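Local coordinates for protein response regulator aspartate phosphatase H (Bacillus subtilis, PDB 3Q15) that dephosphorylates the sporulation phosphotransferase Spo0F and also acts on the response regulator ComA, so keeping competence and sporulation apart in time, at residues A[29-34]-A[63-68]; A[103-108]-A[141-146]; A[59-64]-A[83-88]; A[122-127]-A[149-154]. One frame throughout, in Å; residues are numbered along the deposited sequence.

Interaction 1. Residues A[29-34]-A[63-68]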
# COMPACT_ATOMS: atom_id res chain seq x y z
N PRO A 29 -16.35 21.90 30.50
CA PRO A 29 -17.67 22.05 29.86
C PRO A 29 -17.75 21.33 28.52
O PRO A 29 -18.67 20.54 28.29
CB PRO A 29 -17.78 23.56 29.66
CG PRO A 29 -16.95 24.14 30.75
CD PRO A 29 -15.78 23.20 30.90
N ASP A 30 -16.79 21.59 27.64
CA ASP A 30 -16.77 20.95 26.32
C ASP A 30 -16.61 19.43 26.43
O ASP A 30 -17.34 18.67 25.77
CB ASP A 30 -15.66 21.54 25.46
CG ASP A 30 -15.89 23.01 25.16
OD1 ASP A 30 -17.03 23.37 24.77
OD2 ASP A 30 -14.94 23.81 25.32
N ALA A 31 -15.67 18.98 27.25
CA ALA A 31 -15.45 17.55 27.43
C ALA A 31 -16.72 16.84 27.91
O ALA A 31 -17.03 15.74 27.46
CB ALA A 31 -14.30 17.30 28.41
N GLU A 32 -17.46 17.48 28.81
CA GLU A 32 -18.69 16.90 29.33
C GLU A 32 -19.76 16.78 28.24
O GLU A 32 -20.44 15.76 28.14
CB GLU A 32 -19.22 17.72 30.51
CG GLU A 32 -18.36 17.65 31.75
CD GLU A 32 -18.32 16.27 32.38
OE1 GLU A 32 -19.08 15.38 31.94
OE2 GLU A 32 -17.52 16.06 33.31
N ILE A 33 -19.90 17.82 27.42
CA ILE A 33 -20.83 17.79 26.31
C ILE A 33 -20.53 16.61 25.38
O ILE A 33 -21.40 15.78 25.10
CB ILE A 33 -20.80 19.10 25.50
CG1 ILE A 33 -21.25 20.27 26.38
CG2 ILE A 33 -21.68 19.00 24.26
CD1 ILE A 33 -21.19 21.62 25.68
N LEU A 34 -19.30 16.55 24.90
CA LEU A 34 -18.90 15.49 23.97
C LEU A 34 -19.01 14.10 24.60
O LEU A 34 -19.44 13.16 23.94
CB LEU A 34 -17.49 15.75 23.44
CG LEU A 34 -17.42 16.93 22.48
CD1 LEU A 34 -15.98 17.35 22.20
CD2 LEU A 34 -18.15 16.61 21.18
N GLN A 63 -11.63 11.23 33.70
CA GLN A 63 -11.68 11.31 35.16
C GLN A 63 -10.36 11.82 35.72
O GLN A 63 -10.33 12.56 36.70
CB GLN A 63 -12.03 9.94 35.76
CG GLN A 63 -12.24 9.97 37.27
CD GLN A 63 -13.38 10.88 37.69
OE1 GLN A 63 -14.43 10.91 37.04
NE2 GLN A 63 -13.19 11.62 38.78
N LEU A 64 -9.25 11.41 35.10
CA LEU A 64 -7.94 11.92 35.49
C LEU A 64 -7.90 13.43 35.38
O LEU A 64 -7.33 14.11 36.23
CB LEU A 64 -6.85 11.30 34.62
CG LEU A 64 -6.43 9.86 34.95
CD1 LEU A 64 -5.38 9.36 33.98
CD2 LEU A 64 -5.92 9.77 36.38
N MET A 65 -8.52 13.97 34.33
CA MET A 65 -8.56 15.41 34.13
C MET A 65 -9.27 16.10 35.30
O MET A 65 -8.79 17.12 35.81
CB MET A 65 -9.26 15.77 32.82
CG MET A 65 -9.50 17.26 32.65
SD MET A 65 -10.46 17.65 31.18
CE MET A 65 -12.00 16.80 31.56
N LEU A 66 -10.40 15.55 35.70
CA LEU A 66 -11.15 16.07 36.84
C LEU A 66 -10.35 15.96 38.13
O LEU A 66 -10.37 16.87 38.96
CB LEU A 66 -12.49 15.34 36.98
CG LEU A 66 -13.43 15.38 35.77
CD1 LEU A 66 -14.64 14.49 35.99
CD2 LEU A 66 -13.86 16.80 35.45
N ASP A 67 -9.65 14.84 38.31
CA ASP A 67 -8.88 14.62 39.54
C ASP A 67 -7.69 15.56 39.66
O ASP A 67 -7.17 15.77 40.76
CB ASP A 67 -8.41 13.16 39.63
CG ASP A 67 -9.56 12.18 39.76
OD1 ASP A 67 -10.68 12.60 40.10
OD2 ASP A 67 -9.33 10.97 39.52
N TYR A 68 -7.25 16.12 38.54
CA TYR A 68 -6.08 17.00 38.54
C TYR A 68 -6.45 18.48 38.49
O TYR A 68 -5.58 19.34 38.43
CB TYR A 68 -5.14 16.65 37.38
CG TYR A 68 -4.20 15.50 37.68
CD1 TYR A 68 -2.90 15.73 38.12
CD2 TYR A 68 -4.61 14.18 37.51
CE1 TYR A 68 -2.04 14.68 38.39
CE2 TYR A 68 -3.75 13.13 37.78
CZ TYR A 68 -2.47 13.38 38.22
OH TYR A 68 -1.62 12.34 38.48
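In segment 29-34, A31 is the first residue to touch 63-68: its CB meets the terminal methyl of M65, CE, at 3.9 Å. The methionine does most of the reaching. Its CG is anti to the backbone N (chi1 172°), CG continues straight to SD, and a bend at chi3 (62°) turns CE onto the alanine. The CA atoms of A31 and M65 are 9.8 Å apart; the long, flexible thioether of M65 covers most of that, and the short methyl of alanine takes up its end without crowding. M65 also packs on F26.

E32 comes next. A bend at chi2 (-66°) curls its chain, and E32 OE2 comes to 4.2 Å from L66 CD1, a loose contact. The carboxylate's real partner is H62, whose NE2 is hydrogen-bonded to E32 OE2. Two residues on, L34 packs on W19 and M22 of helix 9-24. Within helix 49-67, Q63 NE2 donates to D67 OD1 across one turn at 3.0 Å. A buried alanine-methionine pair beside a partly exposed E32-L66 pair fits the N-terminal three-helix bundle of this protein, in which helix 28-41 and helix 49-67 pack together with helix 9-24.

Interaction 2. Residues A[103-108]-A[141-146]. With SO4 (sulfate ion), chain F.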
# COMPACT_ATOMS: atom_id res chain seq x y z
N SER A 103 -7.01 6.77 18.59
CA SER A 103 -7.43 8.00 17.93
C SER A 103 -7.03 7.99 16.46
O SER A 103 -7.80 8.39 15.60
CB SER A 103 -6.86 9.24 18.63
OG SER A 103 -5.45 9.29 18.51
N LEU A 104 -5.82 7.51 16.19
CA LEU A 104 -5.30 7.41 14.84
C LEU A 104 -5.97 6.29 14.06
O LEU A 104 -6.26 6.42 12.87
CB LEU A 104 -3.78 7.18 14.87
CG LEU A 104 -2.92 8.32 15.42
CD1 LEU A 104 -1.51 7.82 15.73
CD2 LEU A 104 -2.88 9.48 14.43
N PHE A 105 -6.21 5.17 14.74
CA PHE A 105 -6.81 4.01 14.10
C PHE A 105 -8.23 4.33 13.63
O PHE A 105 -8.54 4.18 12.45
CB PHE A 105 -6.84 2.81 15.04
CG PHE A 105 -7.56 1.61 14.47
CD1 PHE A 105 -6.90 0.70 13.67
CD2 PHE A 105 -8.91 1.42 14.73
CE1 PHE A 105 -7.56 -0.40 13.13
CE2 PHE A 105 -9.59 0.33 14.20
CZ PHE A 105 -8.91 -0.58 13.40
N PHE A 106 -9.07 4.78 14.55
CA PHE A 106 -10.45 5.10 14.21
C PHE A 106 -10.57 6.28 13.26
O PHE A 106 -11.54 6.37 12.52
CB PHE A 106 -11.27 5.34 15.47
CG PHE A 106 -11.62 4.08 16.19
CD1 PHE A 106 -12.54 3.20 15.65
CD2 PHE A 106 -11.02 3.76 17.39
CE1 PHE A 106 -12.86 2.02 16.31
CE2 PHE A 106 -11.33 2.58 18.05
CZ PHE A 106 -12.26 1.71 17.51
N ARG A 107 -9.59 7.18 13.28
CA ARG A 107 -9.57 8.28 12.33
C ARG A 107 -9.28 7.74 10.93
O ARG A 107 -9.86 8.21 9.95
CB ARG A 107 -8.54 9.34 12.73
CG ARG A 107 -8.40 10.46 11.71
CD ARG A 107 -9.72 11.16 11.46
NE ARG A 107 -9.62 12.17 10.41
CZ ARG A 107 -9.36 13.45 10.63
NH1 ARG A 107 -9.16 13.89 11.87
NH2 ARG A 107 -9.29 14.30 9.61
N GLY A 108 -8.39 6.77 10.85
CA GLY A 108 -8.09 6.11 9.60
C GLY A 108 -9.29 5.37 9.05
O GLY A 108 -9.58 5.44 7.85
N ALA A 141 -1.65 -8.21 15.66
CA ALA A 141 -2.32 -9.02 14.65
C ALA A 141 -3.64 -8.38 14.24
O ALA A 141 -3.97 -8.29 13.05
CB ALA A 141 -2.56 -10.43 15.17
N GLU A 142 -4.39 -7.93 15.23
CA GLU A 142 -5.72 -7.38 15.03
C GLU A 142 -5.66 -6.15 14.12
O GLU A 142 -6.49 -5.98 13.23
CB GLU A 142 -6.34 -7.01 16.38
CG GLU A 142 -7.85 -7.00 16.38
CD GLU A 142 -8.46 -8.39 16.40
OE1 GLU A 142 -7.70 -9.39 16.37
OE2 GLU A 142 -9.70 -8.49 16.45
N PHE A 143 -4.65 -5.31 14.34
CA PHE A 143 -4.43 -4.15 13.49
C PHE A 143 -4.15 -4.57 12.04
O PHE A 143 -4.71 -4.01 11.10
CB PHE A 143 -3.26 -3.33 14.01
CG PHE A 143 -2.77 -2.31 13.03
CD1 PHE A 143 -3.40 -1.08 12.92
CD2 PHE A 143 -1.69 -2.57 12.21
CE1 PHE A 143 -2.96 -0.13 12.02
CE2 PHE A 143 -1.24 -1.63 11.31
CZ PHE A 143 -1.88 -0.40 11.21
N HIS A 144 -3.27 -5.55 11.88
CA HIS A 144 -2.90 -6.02 10.55
C HIS A 144 -4.08 -6.65 9.81
O HIS A 144 -4.24 -6.47 8.61
CB HIS A 144 -1.72 -7.00 10.62
CG HIS A 144 -0.42 -6.34 10.94
ND1 HIS A 144 0.21 -5.47 10.07
CD2 HIS A 144 0.38 -6.42 12.03
CE1 HIS A 144 1.33 -5.04 10.62
NE2 HIS A 144 1.46 -5.60 11.80
N PHE A 145 -4.90 -7.38 10.55
CA PHE A 145 -6.07 -8.03 9.98
C PHE A 145 -7.09 -7.01 9.47
O PHE A 145 -7.56 -7.10 8.33
CB PHE A 145 -6.72 -8.93 11.02
CG PHE A 145 -7.96 -9.63 10.54
CD1 PHE A 145 -7.88 -10.87 9.93
CD2 PHE A 145 -9.21 -9.06 10.72
CE1 PHE A 145 -9.02 -11.52 9.49
CE2 PHE A 145 -10.35 -9.70 10.28
CZ PHE A 145 -10.26 -10.94 9.67
N LYS A 146 -7.43 -6.05 10.32
CA LYS A 146 -8.45 -5.06 9.98
C LYS A 146 -7.99 -4.15 8.85
O LYS A 146 -8.76 -3.80 7.95
CB LYS A 146 -8.81 -4.23 11.22
CG LYS A 146 -9.55 -5.03 12.28
CD LYS A 146 -9.77 -4.22 13.54
CE LYS A 146 -10.54 -5.03 14.57
NZ LYS A 146 -11.88 -5.44 14.06
S SO4 F . -14.90 -8.77 13.33
O1 SO4 F . -14.80 -10.16 13.75
O2 SO4 F . -16.29 -8.34 13.41
O3 SO4 F . -14.08 -7.93 14.20
O4 SO4 F . -14.44 -8.65 11.95
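F105 brings its ring to F143 and to the aliphatic part of K146 on helix 137-153. The two phenylalanines meet edge to edge: F105 CD1 lies 4.0 Å from F143 CD1, each atom near the plane of the other ring, and the side chains run past each other in opposite directions. Both rings extend with CG anti to the backbone N (chi1 175° for F105, 167° for F143), which sends them across the gap between the helices. At the far end of the ring K146 crosses F105 at about a right angle, with K146 CD 3.7 Å from F105 CZ. Phenylalanine suits this position because its wholly apolar ring can touch both a second ring and the CD methylene of lysine without needing a polar partner.

Each of these phenylalanines also lies over the ring of its neighbour in sequence. CD2 of F105 sits 4.0 Å above the plane of the F106 ring, over its centre, and CD2 of F143 does the same over H144. A lysine is apt beside F105, since its carbon chain can pack on the ring while its ammonium group reaches polar partners. A bend at chi4 (-60°) turns K146 NZ towards a sulfate, probably from the crystallisation liquor, and a weak hydrogen bond of 3.3 Å joins K146 NZ to SO4 O3. R180 also binds this sulfate, and D50 makes a long, weak ion pair with K146. The two segments belong to the predicted TPR 1 and TPR 2, a contact between helices of successive predicted repeats, as expected in the stacked helices of a tetratricopeptide domain.

Interaction 3. Residues A[59-64]-A[83-88]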
# COMPACT_ATOMS: atom_id res chain seq x y z
N CYS A 59 -13.04 7.46 29.19
CA CYS A 59 -13.75 7.75 30.43
C CYS A 59 -12.77 7.88 31.60
O CYS A 59 -12.94 8.72 32.48
CB CYS A 59 -14.78 6.66 30.74
SG CYS A 59 -16.29 6.73 29.75
N PHE A 60 -11.74 7.04 31.59
CA PHE A 60 -10.73 7.04 32.64
C PHE A 60 -9.85 8.27 32.52
O PHE A 60 -9.55 8.94 33.50
CB PHE A 60 -9.89 5.76 32.57
CG PHE A 60 -8.89 5.62 33.68
CD1 PHE A 60 -9.28 5.25 34.96
CD2 PHE A 60 -7.54 5.84 33.44
CE1 PHE A 60 -8.36 5.12 35.98
CE2 PHE A 60 -6.61 5.71 34.46
CZ PHE A 60 -7.02 5.35 35.73
N ARG A 61 -9.44 8.56 31.29
CA ARG A 61 -8.62 9.74 31.01
C ARG A 61 -9.39 11.00 31.38
O ARG A 61 -8.82 11.94 31.93
CB ARG A 61 -8.22 9.77 29.53
CG ARG A 61 -7.33 10.92 29.15
CD ARG A 61 -6.08 10.99 30.03
NE ARG A 61 -5.21 12.09 29.62
CZ ARG A 61 -5.35 13.34 30.05
NH1 ARG A 61 -6.32 13.64 30.90
NH2 ARG A 61 -4.52 14.29 29.64
N HIS A 62 -10.69 11.01 31.09
CA HIS A 62 -11.56 12.13 31.44
C HIS A 62 -11.61 12.33 32.95
O HIS A 62 -11.64 13.47 33.43
CB HIS A 62 -12.97 11.91 30.89
CG HIS A 62 -13.94 12.98 31.26
ND1 HIS A 62 -14.21 14.06 30.44
CD2 HIS A 62 -14.71 13.15 32.37
CE1 HIS A 62 -15.10 14.84 31.03
NE2 HIS A 62 -15.42 14.31 32.19
N GLN A 63 -11.63 11.23 33.70
CA GLN A 63 -11.68 11.31 35.16
C GLN A 63 -10.36 11.82 35.72
O GLN A 63 -10.33 12.56 36.70
CB GLN A 63 -12.03 9.94 35.76
CG GLN A 63 -12.24 9.97 37.27
CD GLN A 63 -13.38 10.88 37.69
OE1 GLN A 63 -14.43 10.91 37.04
NE2 GLN A 63 -13.19 11.62 38.78
N LEU A 64 -9.25 11.41 35.10
CA LEU A 64 -7.94 11.92 35.49
C LEU A 64 -7.90 13.43 35.38
O LEU A 64 -7.33 14.11 36.23
CB LEU A 64 -6.85 11.30 34.62
CG LEU A 64 -6.43 9.86 34.95
CD1 LEU A 64 -5.38 9.36 33.98
CD2 LEU A 64 -5.92 9.77 36.38
N GLU A 83 2.24 22.19 31.26
CA GLU A 83 2.74 21.65 32.52
C GLU A 83 1.78 20.61 33.09
O GLU A 83 2.18 19.49 33.40
CB GLU A 83 2.97 22.77 33.53
CG GLU A 83 4.10 23.71 33.14
CD GLU A 83 4.13 24.97 33.98
OE1 GLU A 83 3.05 25.50 34.30
OE2 GLU A 83 5.25 25.42 34.33
N LEU A 84 0.52 20.99 33.23
CA LEU A 84 -0.49 20.11 33.79
C LEU A 84 -0.61 18.83 32.96
O LEU A 84 -0.84 17.75 33.49
CB LEU A 84 -1.84 20.83 33.85
CG LEU A 84 -2.90 20.23 34.77
CD1 LEU A 84 -2.40 20.14 36.21
CD2 LEU A 84 -4.18 21.04 34.71
N LEU A 85 -0.43 18.98 31.65
CA LEU A 85 -0.52 17.85 30.72
C LEU A 85 0.59 16.84 30.98
O LEU A 85 0.35 15.63 31.01
CB LEU A 85 -0.48 18.35 29.28
CG LEU A 85 -1.20 17.54 28.20
CD1 LEU A 85 -2.56 17.07 28.67
CD2 LEU A 85 -1.32 18.35 26.92
N GLU A 86 1.81 17.33 31.16
CA GLU A 86 2.95 16.46 31.42
C GLU A 86 2.79 15.74 32.75
O GLU A 86 3.26 14.61 32.93
CB GLU A 86 4.25 17.27 31.40
CG GLU A 86 5.52 16.45 31.55
CD GLU A 86 5.82 16.09 33.00
OE1 GLU A 86 5.32 16.80 33.90
OE2 GLU A 86 6.55 15.10 33.23
N THR A 87 2.10 16.39 33.68
CA THR A 87 1.86 15.83 35.01
C THR A 87 0.96 14.61 34.93
O THR A 87 1.16 13.62 35.64
CB THR A 87 1.24 16.88 35.95
OG1 THR A 87 2.13 18.00 36.08
CG2 THR A 87 0.98 16.30 37.33
N ILE A 88 -0.04 14.68 34.06
CA ILE A 88 -1.00 13.59 33.91
C ILE A 88 -0.48 12.46 33.03
O ILE A 88 -0.67 11.29 33.33
CB ILE A 88 -2.34 14.11 33.36
CG1 ILE A 88 -2.99 15.07 34.35
CG2 ILE A 88 -3.28 12.95 33.04
CD1 ILE A 88 -4.33 15.61 33.90
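This is a mixed aliphatic and guanidinium contact between helix 49-67, the last helix of the N-terminal bundle, and the short helix 81-89 that follows it. The segment axes approach to 12.2 Å at 126°, so the helices run steeply across each other rather than side by side, and the long chain of R61 bridges the wider part. Its CG is anti to the backbone N (chi1 -178°) and the chain bends at chi2. I88 CG2 then rests over one face of the guanidinium group, 3.6 Å above its plane and over its centre, while L85 CD1 comes in at the edge, 3.5 Å from R61 NH2. Arginine suits the place because its flat, delocalised head can accept methyl groups on a face and still keep its N-H bonds in plane.

The N-terminal part is a three-helix bundle joined by a linker to the TPR domain, and helix 81-89 lies in chain order between the bundle and helix 93-113, consistent with a place in that connection. R61 also touches Y20 and I23 of helix 9-24 and L99 of helix 93-113. Replacing it by an alanine would probably open a gap beneath I88 CG2 and deprive L85 CD1 of its partner. Where the backbones come nearest, at L64 and I88 (CA atoms 7.3 Å apart), L64 CB packs on I88 CG2 at 4.2 Å, and I88 CD1 reaches the backbone oxygen of L64. F60 lies against an apolar side chain of another protein chain.

Interaction 4. Residues A[122-127]-A[149-154]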
# COMPACT_ATOMS: atom_id res chain seq x y z
N GLY A 122 -2.55 7.29 5.38
CA GLY A 122 -1.73 8.13 6.23
C GLY A 122 -1.97 7.88 7.71
O GLY A 122 -1.03 7.83 8.49
N TYR A 123 -3.23 7.72 8.08
CA TYR A 123 -3.56 7.44 9.48
C TYR A 123 -3.20 6.00 9.86
O TYR A 123 -2.72 5.75 10.96
CB TYR A 123 -5.03 7.76 9.79
CG TYR A 123 -5.28 9.25 9.93
CD1 TYR A 123 -4.93 9.93 11.09
CD2 TYR A 123 -5.84 9.98 8.89
CE1 TYR A 123 -5.14 11.29 11.21
CE2 TYR A 123 -6.06 11.34 9.00
CZ TYR A 123 -5.71 11.99 10.16
OH TYR A 123 -5.93 13.34 10.27
N TYR A 124 -3.41 5.07 8.93
CA TYR A 124 -3.01 3.68 9.15
C TYR A 124 -1.52 3.60 9.46
O TYR A 124 -1.11 2.88 10.37
CB TYR A 124 -3.32 2.81 7.93
CG TYR A 124 -4.79 2.55 7.70
CD1 TYR A 124 -5.71 2.66 8.73
CD2 TYR A 124 -5.26 2.20 6.44
CE1 TYR A 124 -7.06 2.42 8.52
CE2 TYR A 124 -6.60 1.96 6.21
CZ TYR A 124 -7.49 2.07 7.25
OH TYR A 124 -8.83 1.83 7.02
N ARG A 125 -0.71 4.33 8.70
CA ARG A 125 0.73 4.32 8.90
C ARG A 125 1.11 4.90 10.26
O ARG A 125 1.89 4.31 11.00
CB ARG A 125 1.44 5.07 7.77
CG ARG A 125 1.21 4.48 6.39
CD ARG A 125 1.76 3.06 6.30
NE ARG A 125 3.09 2.98 6.89
CZ ARG A 125 4.21 3.30 6.26
NH1 ARG A 125 4.17 3.72 5.01
NH2 ARG A 125 5.38 3.21 6.89
N GLU A 126 0.55 6.06 10.59
CA GLU A 126 0.82 6.69 11.88
C GLU A 126 0.37 5.78 13.02
O GLU A 126 1.03 5.71 14.06
CB GLU A 126 0.13 8.05 11.99
CG GLU A 126 0.65 9.10 11.01
CD GLU A 126 2.16 9.30 11.10
OE1 GLU A 126 2.86 9.07 10.10
OE2 GLU A 126 2.64 9.69 12.19
N ALA A 127 -0.75 5.09 12.83
CA ALA A 127 -1.27 4.19 13.84
C ALA A 127 -0.31 3.02 14.09
O ALA A 127 -0.04 2.67 15.24
CB ALA A 127 -2.65 3.67 13.43
N GLU A 149 -8.08 -5.96 5.51
CA GLU A 149 -9.42 -5.93 4.93
C GLU A 149 -9.67 -4.60 4.23
O GLU A 149 -10.24 -4.56 3.14
CB GLU A 149 -10.48 -6.17 6.01
CG GLU A 149 -10.43 -7.57 6.61
CD GLU A 149 -11.69 -7.93 7.36
OE1 GLU A 149 -12.27 -9.00 7.08
OE2 GLU A 149 -12.10 -7.14 8.24
N ALA A 150 -9.22 -3.52 4.85
CA ALA A 150 -9.37 -2.20 4.27
C ALA A 150 -8.62 -2.10 2.95
O ALA A 150 -9.18 -1.70 1.94
CB ALA A 150 -8.91 -1.12 5.23
N TYR A 151 -7.35 -2.49 2.95
CA TYR A 151 -6.56 -2.45 1.72
C TYR A 151 -7.17 -3.32 0.63
O TYR A 151 -7.11 -2.98 -0.55
CB TYR A 151 -5.10 -2.86 1.99
CG TYR A 151 -4.24 -1.75 2.54
CD1 TYR A 151 -3.92 -0.65 1.76
CD2 TYR A 151 -3.74 -1.81 3.83
CE1 TYR A 151 -3.13 0.37 2.26
CE2 TYR A 151 -2.94 -0.79 4.34
CZ TYR A 151 -2.64 0.29 3.55
OH TYR A 151 -1.86 1.30 4.04
N TYR A 152 -7.77 -4.44 1.03
CA TYR A 152 -8.47 -5.29 0.07
C TYR A 152 -9.63 -4.55 -0.58
O TYR A 152 -9.77 -4.56 -1.80
CB TYR A 152 -8.95 -6.58 0.73
CG TYR A 152 -9.95 -7.36 -0.10
CD1 TYR A 152 -9.54 -8.06 -1.23
CD2 TYR A 152 -11.29 -7.37 0.23
CE1 TYR A 152 -10.45 -8.77 -2.00
CE2 TYR A 152 -12.21 -8.08 -0.53
CZ TYR A 152 -11.78 -8.77 -1.64
OH TYR A 152 -12.69 -9.47 -2.40
N HIS A 153 -10.47 -3.92 0.24
CA HIS A 153 -11.60 -3.15 -0.27
C HIS A 153 -11.10 -2.00 -1.13
O HIS A 153 -11.75 -1.59 -2.10
CB HIS A 153 -12.46 -2.62 0.88
CG HIS A 153 -13.70 -1.90 0.44
ND1 HIS A 153 -14.86 -2.55 0.11
CD2 HIS A 153 -13.96 -0.58 0.28
CE1 HIS A 153 -15.79 -1.67 -0.24
NE2 HIS A 153 -15.26 -0.46 -0.14
N MET A 154 -9.93 -1.47 -0.78
CA MET A 154 -9.29 -0.40 -1.54
C MET A 154 -8.60 -0.94 -2.80
O MET A 154 -7.97 -0.18 -3.54
CB MET A 154 -8.27 0.33 -0.67
CG MET A 154 -8.88 1.26 0.37
SD MET A 154 -7.66 2.00 1.48
CE MET A 154 -6.30 2.27 0.34
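Y124 presses the end of its ring onto A150, and this is the tight part of the contact: Y124 OH lies 3.5 Å from A150 CB, while CE2 and CZ are each 4.0 Å from the same methyl. The small alanine probably makes room for the tyrosine ring between helix 117-128 and helix 137-153, where the CA atoms of Y124 and A150 are 9.9 Å apart. Y124 has CG anti to its carbonyl carbon (chi1 -71°), which projects the ring towards A150. M109 and F112 of helix 93-113 pack on it too.

The contact slackens towards Y151. Its OH lies at the edge of the Y124 ring, near the ring plane and 4.3 Å from Y124 CD2, and its CE2 is no nearer to that atom. Y151 therefore fills space beside Y124 without stacking on it; its own ring meets that of H163 almost parallel. On this side the second subunit, another copy of the protein, adds cover: Y151 packs on V159 of that subunit, and the nearby R125 forms a salt bridge with E128 of that subunit. Solvent is met further round helix 137-153, where Y152 and H153 are exposed.

No hydrogen bond or salt bridge joins the two segments. The hydroxyl of Y124 is buried by the contact and has no partner in the model, which is likely to cost some energy. With no hydrogen bond between the segments, their cohesion probably rests mainly on van der Waals packing and the burial of carbon.

Overall arrangement
From the N terminus, interaction 1 closes the first loop, bringing helix 28-41 to helix 49-67 within the N-terminal bundle. Interaction 3 begins on the same stretch of helix 49-67, shares Q63 and L64 with it, and closes a shorter loop onto helix 81-89; the two loops overlap and their centres are 9 Å apart. The chain then enters helix 93-113 and the predicted repeats. Interactions 2 and 4 cross there, since segments 103-108, 122-127, 141-146 and 149-154 alternate, and both use helix 137-153 to tie the predicted TPR 1 to the predicted TPR 2. The two pairs stay apart: interactions 2 and 3 come no nearer than about 11 Å between nearest atoms.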